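Local coordinates for protein myosin-17 (Arabidopsis thaliana, PDB 7KFL) that probably recognises cargo through its globular tail, the cargo-binding domain of a plant class XI myosin motor, at residues A[46-58]-A[146-159]. Residues are numbered along the deposited sequence; the frame is centred on the assembly and turned at random.
Sequences FEVERTSVFDRII and VEAKYPALLFKQQL
Phe54 and Phe155 meet where residues 53-58 and 150-159, early turns of two longer helices, run side by side, these short axes 14° from parallel and 9.9 Å apart. The two side chains cross at about a right angle, and the ring planes are inclined by 36°, an oblique aromatic pair. CD1 of Phe54 rests over one face of Phe155, toward its rim, 3.3 Å from CG of that ring. Phe155 swings its ring away from its own backbone N (chi1 175°), which lays its CE1-CZ side against CG2 of Ile57, while CD1 of Ile58 reaches CE1 of Phe155 at 3.8 Å. The Phe54 ring is sandwiched: Val53 CG1 sits over its centre, and on the opposite face the CA of Ala152 makes a CH-pi contact 4.1 Å from the centroid. CB of Pro151 closes in on CD2 of Phe54.

Ahead of the helices, the N-H of Lys149, the N-cap residue, gives Phe46 O a nearly straight 2.8 Å bond. The Lys149 chain, bent at chi2 and again at chi4, passes alongside the Glu47-Glu49 loop, with CG 3.2 Å from Glu47 O. CG2 of Val146 packs on CB of Phe46.

Leu40 of helix 31-43 touches both Phe46 and Phe54; Leu88 of helix 71-89 touches Phe46 and Phe155. Strand 146-147 pairs in parallel with strand 92-93. A mainly apolar core around Phe54 and Phe155 thus joins helices 53-65 and 150-186 in the elongated, largely helical tail.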
loop_
_atom_site.group_PDB
_atom_site.type_symbol
_atom_site.label_atom_id
_atom_site.label_comp_id
_atom_site.label_asym_id
_atom_site.label_seq_id
_atom_site.Cartn_x
_atom_site.Cartn_y
_atom_site.Cartn_z
ATOM N N PHE A 46 9.632 -5.923 30.807
ATOM C CA PHE A 46 9.050 -7.118 30.143
ATOM C C PHE A 46 8.693 -8.173 31.200
ATOM O O PHE A 46 7.868 -9.051 30.893
ATOM C CB PHE A 46 10.008 -7.683 29.089
ATOM C CG PHE A 46 10.310 -6.760 27.932
ATOM C CD1 PHE A 46 9.291 -6.116 27.243
ATOM C CD2 PHE A 46 11.615 -6.548 27.515
ATOM C CE1 PHE A 46 9.573 -5.274 26.177
ATOM C CE2 PHE A 46 11.896 -5.707 26.448
ATOM C CZ PHE A 46 10.875 -5.072 25.781
ATOM N N GLU A 47 9.277 -8.080 32.402
ATOM C CA GLU A 47 9.184 -9.117 33.466
ATOM C C GLU A 47 8.320 -8.648 34.650
ATOM O O GLU A 47 8.104 -9.476 35.556
ATOM C CB GLU A 47 10.589 -9.499 33.937
ATOM C CG GLU A 47 11.338 -10.367 32.945
ATOM C CD GLU A 47 12.826 -10.502 33.217
ATOM O OE1 GLU A 47 13.551 -9.494 33.061
ATOM O OE2 GLU A 47 13.256 -11.613 33.593
ATOM N N VAL A 48 7.838 -7.399 34.658
ATOM C CA VAL A 48 6.940 -6.875 35.736
ATOM C C VAL A 48 5.498 -7.295 35.429
ATOM O O VAL A 48 5.119 -7.299 34.244
ATOM C CB VAL A 48 7.051 -5.350 35.924
ATOM C CG1 VAL A 48 8.477 -4.929 36.224
ATOM C CG2 VAL A 48 6.501 -4.567 34.741
ATOM N N GLU A 49 4.731 -7.615 36.474
ATOM C CA GLU A 49 3.343 -8.141 36.384
ATOM C C GLU A 49 2.368 -6.991 36.100
ATOM O O GLU A 49 1.258 -7.280 35.612
ATOM C CB GLU A 49 2.973 -8.872 37.676
ATOM C CG GLU A 49 3.868 -10.062 37.985
ATOM C CD GLU A 49 3.546 -11.345 37.235
ATOM O OE1 GLU A 49 2.523 -11.376 36.518
ATOM O OE2 GLU A 49 4.320 -12.314 37.375
ATOM N N ARG A 50 2.762 -5.748 36.401
ATOM C CA ARG A 50 1.937 -4.526 36.190
ATOM C C ARG A 50 2.863 -3.314 36.025
ATOM O O ARG A 50 3.864 -3.231 36.767
ATOM C CB ARG A 50 0.971 -4.338 37.363
ATOM C CG ARG A 50 -0.170 -3.366 37.096
ATOM C CD ARG A 50 -1.005 -3.111 38.339
ATOM N NE ARG A 50 -2.197 -2.311 38.076
ATOM C CZ ARG A 50 -3.375 -2.788 37.672
ATOM N NH1 ARG A 50 -3.552 -4.086 37.468
ATOM N NH2 ARG A 50 -4.384 -1.956 37.466
ATOM N N THR A 51 2.544 -2.416 35.086
ATOM C CA THR A 51 3.313 -1.174 34.789
ATOM C C THR A 51 2.552 -0.320 33.770
ATOM O O THR A 51 1.816 -0.900 32.949
ATOM C CB THR A 51 4.725 -1.487 34.273
ATOM O OG1 THR A 51 5.392 -0.250 34.019
ATOM C CG2 THR A 51 4.737 -2.329 33.016
ATOM N N SER A 52 2.765 1.000 33.813
ATOM C CA SER A 52 2.124 2.018 32.938
ATOM C C SER A 52 3.020 2.352 31.737
ATOM O O SER A 52 2.530 3.036 30.820
ATOM C CB SER A 52 1.796 3.265 33.720
ATOM O OG SER A 52 0.674 3.058 34.565
ATOM N N VAL A 53 4.279 1.897 31.743
ATOM C CA VAL A 53 5.312 2.277 30.731
ATOM C C VAL A 53 4.777 1.989 29.323
ATOM O O VAL A 53 4.889 2.880 28.460
ATOM C CB VAL A 53 6.662 1.576 30.985
ATOM C CG1 VAL A 53 6.584 0.065 30.825
ATOM C CG2 VAL A 53 7.760 2.151 30.101
ATOM N N PHE A 54 4.204 0.802 29.108
ATOM C CA PHE A 54 3.727 0.322 27.783
ATOM C C PHE A 54 2.566 1.201 27.304
ATOM O O PHE A 54 2.601 1.649 26.146
ATOM C CB PHE A 54 3.325 -1.150 27.862
ATOM C CG PHE A 54 4.453 -2.081 28.222
ATOM C CD1 PHE A 54 5.554 -2.215 27.392
ATOM C CD2 PHE A 54 4.417 -2.826 29.391
ATOM C CE1 PHE A 54 6.593 -3.070 27.724
ATOM C CE2 PHE A 54 5.456 -3.680 29.722
ATOM C CZ PHE A 54 6.542 -3.802 28.887
ATOM N N ASP A 55 1.578 1.438 28.172
ATOM C CA ASP A 55 0.404 2.312 27.896
ATOM C C ASP A 55 0.887 3.689 27.426
ATOM O O ASP A 55 0.312 4.218 26.454
ATOM C CB ASP A 55 -0.494 2.466 29.128
ATOM C CG ASP A 55 -1.457 1.314 29.353
ATOM O OD1 ASP A 55 -1.592 0.469 28.442
ATOM O OD2 ASP A 55 -2.071 1.276 30.436
ATOM N N ARG A 56 1.909 4.235 28.087
ATOM C CA ARG A 56 2.396 5.624 27.876
ATOM C C ARG A 56 3.148 5.719 26.546
ATOM O O ARG A 56 3.015 6.765 25.879
ATOM C CB ARG A 56 3.254 6.055 29.067
ATOM C CG ARG A 56 2.462 6.162 30.362
ATOM C CD ARG A 56 2.952 7.265 31.273
ATOM N NE ARG A 56 2.968 8.563 30.613
ATOM C CZ ARG A 56 3.526 9.660 31.115
ATOM N NH1 ARG A 56 4.120 9.626 32.296
ATOM N NH2 ARG A 56 3.489 10.790 30.431
ATOM N N ILE A 57 3.903 4.679 26.179
ATOM C CA ILE A 57 4.525 4.539 24.828
ATOM C C ILE A 57 3.404 4.592 23.782
ATOM O O ILE A 57 3.504 5.415 22.852
ATOM C CB ILE A 57 5.360 3.245 24.714
ATOM C CG1 ILE A 57 6.637 3.318 25.557
ATOM C CG2 ILE A 57 5.674 2.926 23.257
ATOM C CD1 ILE A 57 7.349 1.993 25.717
ATOM N N ILE A 58 2.376 3.750 23.940
ATOM C CA ILE A 58 1.238 3.618 22.981
ATOM C C ILE A 58 0.526 4.972 22.867
ATOM O O ILE A 58 0.266 5.403 21.726
ATOM C CB ILE A 58 0.280 2.486 23.407
ATOM C CG1 ILE A 58 0.945 1.109 23.306
ATOM C CG2 ILE A 58 -1.022 2.537 22.619
ATOM C CD1 ILE A 58 1.261 0.662 21.894
ATOM N N VAL A 146 13.494 -13.121 26.944
ATOM C CA VAL A 146 12.925 -12.909 28.311
ATOM C C VAL A 146 11.489 -13.444 28.302
ATOM O O VAL A 146 10.770 -13.173 27.322
ATOM C CB VAL A 146 12.992 -11.428 28.744
ATOM C CG1 VAL A 146 14.317 -10.786 28.356
ATOM C CG2 VAL A 146 11.829 -10.602 28.209
ATOM N N GLU A 147 11.098 -14.202 29.332
ATOM C CA GLU A 147 9.706 -14.697 29.502
ATOM C C GLU A 147 8.829 -13.497 29.878
ATOM O O GLU A 147 8.831 -13.105 31.060
ATOM C CB GLU A 147 9.641 -15.837 30.522
ATOM C CG GLU A 147 10.306 -17.117 30.037
ATOM C CD GLU A 147 9.942 -18.373 30.814
ATOM O OE1 GLU A 147 8.746 -18.726 30.835
ATOM O OE2 GLU A 147 10.855 -18.995 31.399
ATOM N N ALA A 148 8.143 -12.927 28.885
ATOM C CA ALA A 148 7.336 -11.689 28.994
ATOM C C ALA A 148 6.108 -11.944 29.873
ATOM O O ALA A 148 5.446 -12.981 29.678
ATOM C CB ALA A 148 6.931 -11.221 27.619
ATOM N N LYS A 149 5.825 -11.023 30.799
ATOM C CA LYS A 149 4.593 -11.012 31.629
ATOM C C LYS A 149 3.474 -10.340 30.825
ATOM O O LYS A 149 3.750 -9.882 29.704
ATOM C CB LYS A 149 4.866 -10.321 32.968
ATOM C CG LYS A 149 5.893 -11.015 33.856
ATOM C CD LYS A 149 5.527 -12.440 34.234
ATOM C CE LYS A 149 6.565 -13.111 35.110
ATOM N NZ LYS A 149 7.747 -13.541 34.325
ATOM N N TYR A 150 2.259 -10.295 31.380
ATOM C CA TYR A 150 1.003 -9.982 30.646
ATOM C C TYR A 150 1.013 -8.546 30.125
ATOM O O TYR A 150 0.562 -8.310 29.009
ATOM C CB TYR A 150 -0.224 -10.303 31.507
ATOM C CG TYR A 150 -0.399 -11.771 31.813
ATOM C CD1 TYR A 150 -0.090 -12.741 30.871
ATOM C CD2 TYR A 150 -0.883 -12.196 33.042
ATOM C CE1 TYR A 150 -0.247 -14.089 31.139
ATOM C CE2 TYR A 150 -1.046 -13.542 33.327
ATOM C CZ TYR A 150 -0.725 -14.491 32.373
ATOM O OH TYR A 150 -0.879 -15.819 32.635
ATOM N N PRO A 151 1.517 -7.538 30.876
ATOM C CA PRO A 151 1.602 -6.177 30.346
ATOM C C PRO A 151 2.398 -6.088 29.032
ATOM O O PRO A 151 2.000 -5.335 28.158
ATOM C CB PRO A 151 2.323 -5.396 31.455
ATOM C CG PRO A 151 2.016 -6.180 32.711
ATOM C CD PRO A 151 1.988 -7.628 32.267
ATOM N N ALA A 152 3.481 -6.864 28.926
ATOM C CA ALA A 152 4.434 -6.862 27.791
ATOM C C ALA A 152 3.823 -7.551 26.565
ATOM O O ALA A 152 4.067 -7.066 25.443
ATOM C CB ALA A 152 5.722 -7.528 28.207
ATOM N N LEU A 153 3.080 -8.644 26.762
ATOM C CA LEU A 153 2.434 -9.417 25.664
ATOM C C LEU A 153 1.292 -8.591 25.062
ATOM O O LEU A 153 1.107 -8.662 23.827
ATOM C CB LEU A 153 1.919 -10.756 26.203
ATOM C CG LEU A 153 2.986 -11.716 26.726
ATOM C CD1 LEU A 153 2.342 -12.927 27.383
ATOM C CD2 LEU A 153 3.933 -12.153 25.617
ATOM N N LEU A 154 0.562 -7.846 25.900
ATOM C CA LEU A 154 -0.519 -6.918 25.466
ATOM C C LEU A 154 0.094 -5.789 24.632
ATOM O O LEU A 154 -0.549 -5.367 23.650
ATOM C CB LEU A 154 -1.243 -6.351 26.692
ATOM C CG LEU A 154 -2.402 -5.400 26.387
ATOM C CD1 LEU A 154 -3.536 -6.132 25.689
ATOM C CD2 LEU A 154 -2.907 -4.725 27.652
ATOM N N PHE A 155 1.282 -5.318 25.023
ATOM C CA PHE A 155 2.005 -4.193 24.371
ATOM C C PHE A 155 2.401 -4.585 22.943
ATOM O O PHE A 155 2.190 -3.766 22.026
ATOM C CB PHE A 155 3.237 -3.786 25.180
ATOM C CG PHE A 155 4.085 -2.735 24.512
ATOM C CD1 PHE A 155 3.593 -1.455 24.302
ATOM C CD2 PHE A 155 5.372 -3.025 24.081
ATOM C CE1 PHE A 155 4.371 -0.490 23.681
ATOM C CE2 PHE A 155 6.148 -2.058 23.463
ATOM C CZ PHE A 155 5.648 -0.792 23.263
ATOM N N LYS A 156 2.968 -5.782 22.760
ATOM C CA LYS A 156 3.349 -6.320 21.425
ATOM C C LYS A 156 2.104 -6.343 20.530
ATOM O O LYS A 156 2.202 -5.920 19.367
ATOM C CB LYS A 156 3.973 -7.714 21.554
ATOM C CG LYS A 156 4.224 -8.425 20.231
ATOM C CD LYS A 156 5.285 -9.500 20.308
ATOM C CE LYS A 156 5.133 -10.558 19.236
ATOM N NZ LYS A 156 4.061 -11.527 19.573
ATOM N N GLN A 157 0.976 -6.806 21.074
ATOM C CA GLN A 157 -0.338 -6.884 20.383
ATOM C C GLN A 157 -0.836 -5.468 20.060
ATOM O O GLN A 157 -1.273 -5.250 18.914
ATOM C CB GLN A 157 -1.316 -7.666 21.259
ATOM C CG GLN A 157 -2.765 -7.592 20.801
ATOM C CD GLN A 157 -3.647 -8.439 21.684
ATOM O OE1 GLN A 157 -3.339 -9.599 21.965
ATOM N NE2 GLN A 157 -4.750 -7.863 22.138
ATOM N N GLN A 158 -0.773 -4.545 21.026
ATOM C CA GLN A 158 -1.207 -3.131 20.854
ATOM C C GLN A 158 -0.291 -2.424 19.844
ATOM O O GLN A 158 -0.817 -1.671 18.998
ATOM C CB GLN A 158 -1.227 -2.398 22.198
ATOM C CG GLN A 158 -2.453 -2.718 23.043
ATOM C CD GLN A 158 -2.494 -1.950 24.343
ATOM O OE1 GLN A 158 -1.648 -1.106 24.621
ATOM N NE2 GLN A 158 -3.497 -2.236 25.154
ATOM N N LEU A 159 1.025 -2.653 19.917
ATOM C CA LEU A 159 2.018 -2.019 19.006
ATOM C C LEU A 159 1.836 -2.560 17.583
ATOM O O LEU A 159 1.940 -1.754 16.632
ATOM C CB LEU A 159 3.440 -2.271 19.518
ATOM C CG LEU A 159 4.551 -1.548 18.755
ATOM C CD1 LEU A 159 4.346 -0.040 18.776
ATOM C CD2 LEU A 159 5.917 -1.900 19.324
#